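Local coordinates for PUA domain-containing protein (Pyrococcus horikoshii, PDB 3D79) that is of unknown function but carries a PUA domain and may bind RNA, consistent with its family, at residues D129-V134 against K161-I166. Residues are numbered along the deposited sequence; the frame is centred on the assembly and turned at random.
Sequences DFVFVV and KAVKVI
Val131 and Val163 meet tip to tip in the interior of the PUA domain. Both side chains leave their strands toward each other. From CB of Val163 two methyls branch. Val163 CG1 lies anti to the backbone N (chi1 -180°) and comes to 3.7 Å from Val131 CG2. Val163 CG1 is also 4.5 Å from Val133 CG2, so this one methyl packs on Val131 and lies more loosely beside Val133, on the same face of strand 130-135. The other branch, Val163 CG2, lies 3.9 Å from Val131 CG2. That methyl of Val131 therefore packs against both branches of Val163.

A second apolar contact forms where the chain turns a corner at Ile166. Its CG1 sits between the backbone N and the carbonyl carbon (chi1 68°), and the side chain then runs extended (chi2 174°) to CD1. Ile166 CD1 comes to 3.7 Å from Phe130 CE1, and the two side chains cross at about a right angle. The Phe130 ring also meets the ring of Phe75.

No hydrogen bond links the two segments, and the CA atoms of Val131 and Val163 stay 8.0 Å apart. Strand 141-147 pairs antiparallel with both strands and lies between them in the mixed sheet, consistent with the pseudobarrel of PUA domains. Val97, Val99 and Val113 extend the apolar cluster, Val113 lying opposite the classic beta bulge at Ala162 and Val163. Methyl-methyl and methyl-ring packing thus joins the two segments. Shape fit and burial of hydrocarbon hold them together, while the backbone hydrogen bonding runs through strand 141-147.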
loop_
_atom_site.group_PDB
_atom_site.type_symbol
_atom_site.label_atom_id
_atom_site.label_comp_id
_atom_site.label_asym_id
_atom_site.label_seq_id
_atom_site.Cartn_x
_atom_site.Cartn_y
_atom_site.Cartn_z
ATOM N N ASP A 129 -8.337 1.714 -7.889
ATOM C CA ASP A 129 -6.886 1.835 -7.670
ATOM C C ASP A 129 -6.486 1.305 -6.304
ATOM O O ASP A 129 -7.209 1.504 -5.319
ATOM C CB ASP A 129 -6.438 3.302 -7.762
ATOM C CG ASP A 129 -6.313 3.816 -9.195
ATOM O OD1 ASP A 129 -6.506 3.041 -10.160
ATOM O OD2 ASP A 129 -6.001 5.015 -9.352
ATOM N N PHE A 130 -5.327 0.649 -6.240
ATOM C CA PHE A 130 -4.677 0.343 -4.972
ATOM C C PHE A 130 -4.243 1.658 -4.341
ATOM O O PHE A 130 -3.706 2.532 -5.024
ATOM C CB PHE A 130 -3.411 -0.483 -5.193
ATOM C CG PHE A 130 -3.633 -1.961 -5.279
ATOM C CD1 PHE A 130 -4.454 -2.623 -4.370
ATOM C CD2 PHE A 130 -2.977 -2.701 -6.255
ATOM C CE1 PHE A 130 -4.637 -4.004 -4.448
ATOM C CE2 PHE A 130 -3.151 -4.075 -6.344
ATOM C CZ PHE A 130 -3.982 -4.731 -5.435
ATOM N N VAL A 131 -4.469 1.792 -3.038
ATOM C CA VAL A 131 -4.071 2.998 -2.308
ATOM C C VAL A 131 -3.442 2.606 -0.975
ATOM O O VAL A 131 -3.621 1.483 -0.508
ATOM C CB VAL A 131 -5.273 3.954 -2.051
ATOM C CG1 VAL A 131 -5.819 4.524 -3.375
ATOM C CG2 VAL A 131 -6.375 3.270 -1.232
ATOM N N PHE A 132 -2.691 3.521 -0.365
ATOM C CA PHE A 132 -2.306 3.331 1.026
ATOM C C PHE A 132 -2.928 4.414 1.892
ATOM O O PHE A 132 -3.276 5.493 1.402
ATOM C CB PHE A 132 -0.780 3.278 1.223
ATOM C CG PHE A 132 -0.089 4.581 0.968
ATOM C CD1 PHE A 132 0.128 5.482 2.005
ATOM C CD2 PHE A 132 0.347 4.912 -0.313
ATOM C CE1 PHE A 132 0.756 6.701 1.768
ATOM C CE2 PHE A 132 0.987 6.123 -0.553
ATOM C CZ PHE A 132 1.186 7.017 0.490
ATOM N N VAL A 133 -3.058 4.105 3.177
ATOM C CA VAL A 133 -3.707 4.978 4.142
ATOM C C VAL A 133 -2.659 5.417 5.154
ATOM O O VAL A 133 -1.965 4.582 5.722
ATOM C CB VAL A 133 -4.857 4.245 4.872
ATOM C CG1 VAL A 133 -5.599 5.201 5.807
ATOM C CG2 VAL A 133 -5.824 3.616 3.860
ATOM N N VAL A 134 -2.545 6.728 5.362
ATOM C CA VAL A 134 -1.593 7.273 6.340
ATOM C C VAL A 134 -2.285 8.272 7.248
ATOM O O VAL A 134 -3.209 8.958 6.813
ATOM C CB VAL A 134 -0.377 7.967 5.664
ATOM C CG1 VAL A 134 0.605 6.928 5.151
ATOM C CG2 VAL A 134 -0.832 8.915 4.553
ATOM N N LYS A 161 -18.264 5.111 2.164
ATOM C CA LYS A 161 -17.017 4.345 2.292
ATOM C C LYS A 161 -16.038 4.705 1.181
ATOM O O LYS A 161 -16.390 4.690 -0.010
ATOM C CB LYS A 161 -17.261 2.832 2.284
ATOM C CG LYS A 161 -16.055 2.046 2.845
ATOM C CD LYS A 161 -16.263 0.525 2.870
ATOM C CE LYS A 161 -17.250 0.095 3.960
ATOM N NZ LYS A 161 -16.985 0.692 5.299
ATOM N N ALA A 162 -14.801 4.993 1.583
ATOM C CA ALA A 162 -13.786 5.485 0.661
ATOM C C ALA A 162 -12.766 4.437 0.235
ATOM O O ALA A 162 -12.326 4.433 -0.917
ATOM C CB ALA A 162 -13.083 6.677 1.267
ATOM N N VAL A 163 -12.372 3.569 1.163
ATOM C CA VAL A 163 -11.346 2.559 0.874
ATOM C C VAL A 163 -11.712 1.212 1.472
ATOM O O VAL A 163 -11.986 1.119 2.666
ATOM C CB VAL A 163 -9.954 2.973 1.428
ATOM C CG1 VAL A 163 -8.894 1.912 1.111
ATOM C CG2 VAL A 163 -9.523 4.336 0.882
ATOM N N LYS A 164 -11.709 0.176 0.632
ATOM C CA LYS A 164 -11.805 -1.201 1.105
ATOM C C LYS A 164 -10.413 -1.669 1.511
ATOM O O LYS A 164 -9.560 -1.895 0.648
ATOM C CB LYS A 164 -12.382 -2.119 0.011
ATOM C CG LYS A 164 -12.646 -3.552 0.473
ATOM C CD LYS A 164 -13.875 -3.587 1.387
ATOM C CE LYS A 164 -13.914 -4.847 2.207
ATOM N NZ LYS A 164 -14.821 -4.700 3.370
ATOM N N VAL A 165 -10.188 -1.804 2.816
ATOM C CA VAL A 165 -8.881 -2.215 3.340
ATOM C C VAL A 165 -8.645 -3.708 3.093
ATOM O O VAL A 165 -9.544 -4.530 3.305
ATOM C CB VAL A 165 -8.722 -1.863 4.836
ATOM C CG1 VAL A 165 -7.411 -2.423 5.394
ATOM C CG2 VAL A 165 -8.778 -0.346 5.020
ATOM N N ILE A 166 -7.447 -4.044 2.620
ATOM C CA ILE A 166 -7.082 -5.445 2.373
ATOM C C ILE A 166 -5.941 -5.932 3.273
ATOM O O ILE A 166 -5.676 -7.132 3.363
ATOM C CB ILE A 166 -6.744 -5.708 0.871
ATOM C CG1 ILE A 166 -5.451 -4.989 0.454
ATOM C CG2 ILE A 166 -7.928 -5.324 -0.025
ATOM C CD1 ILE A 166 -4.987 -5.317 -0.975
#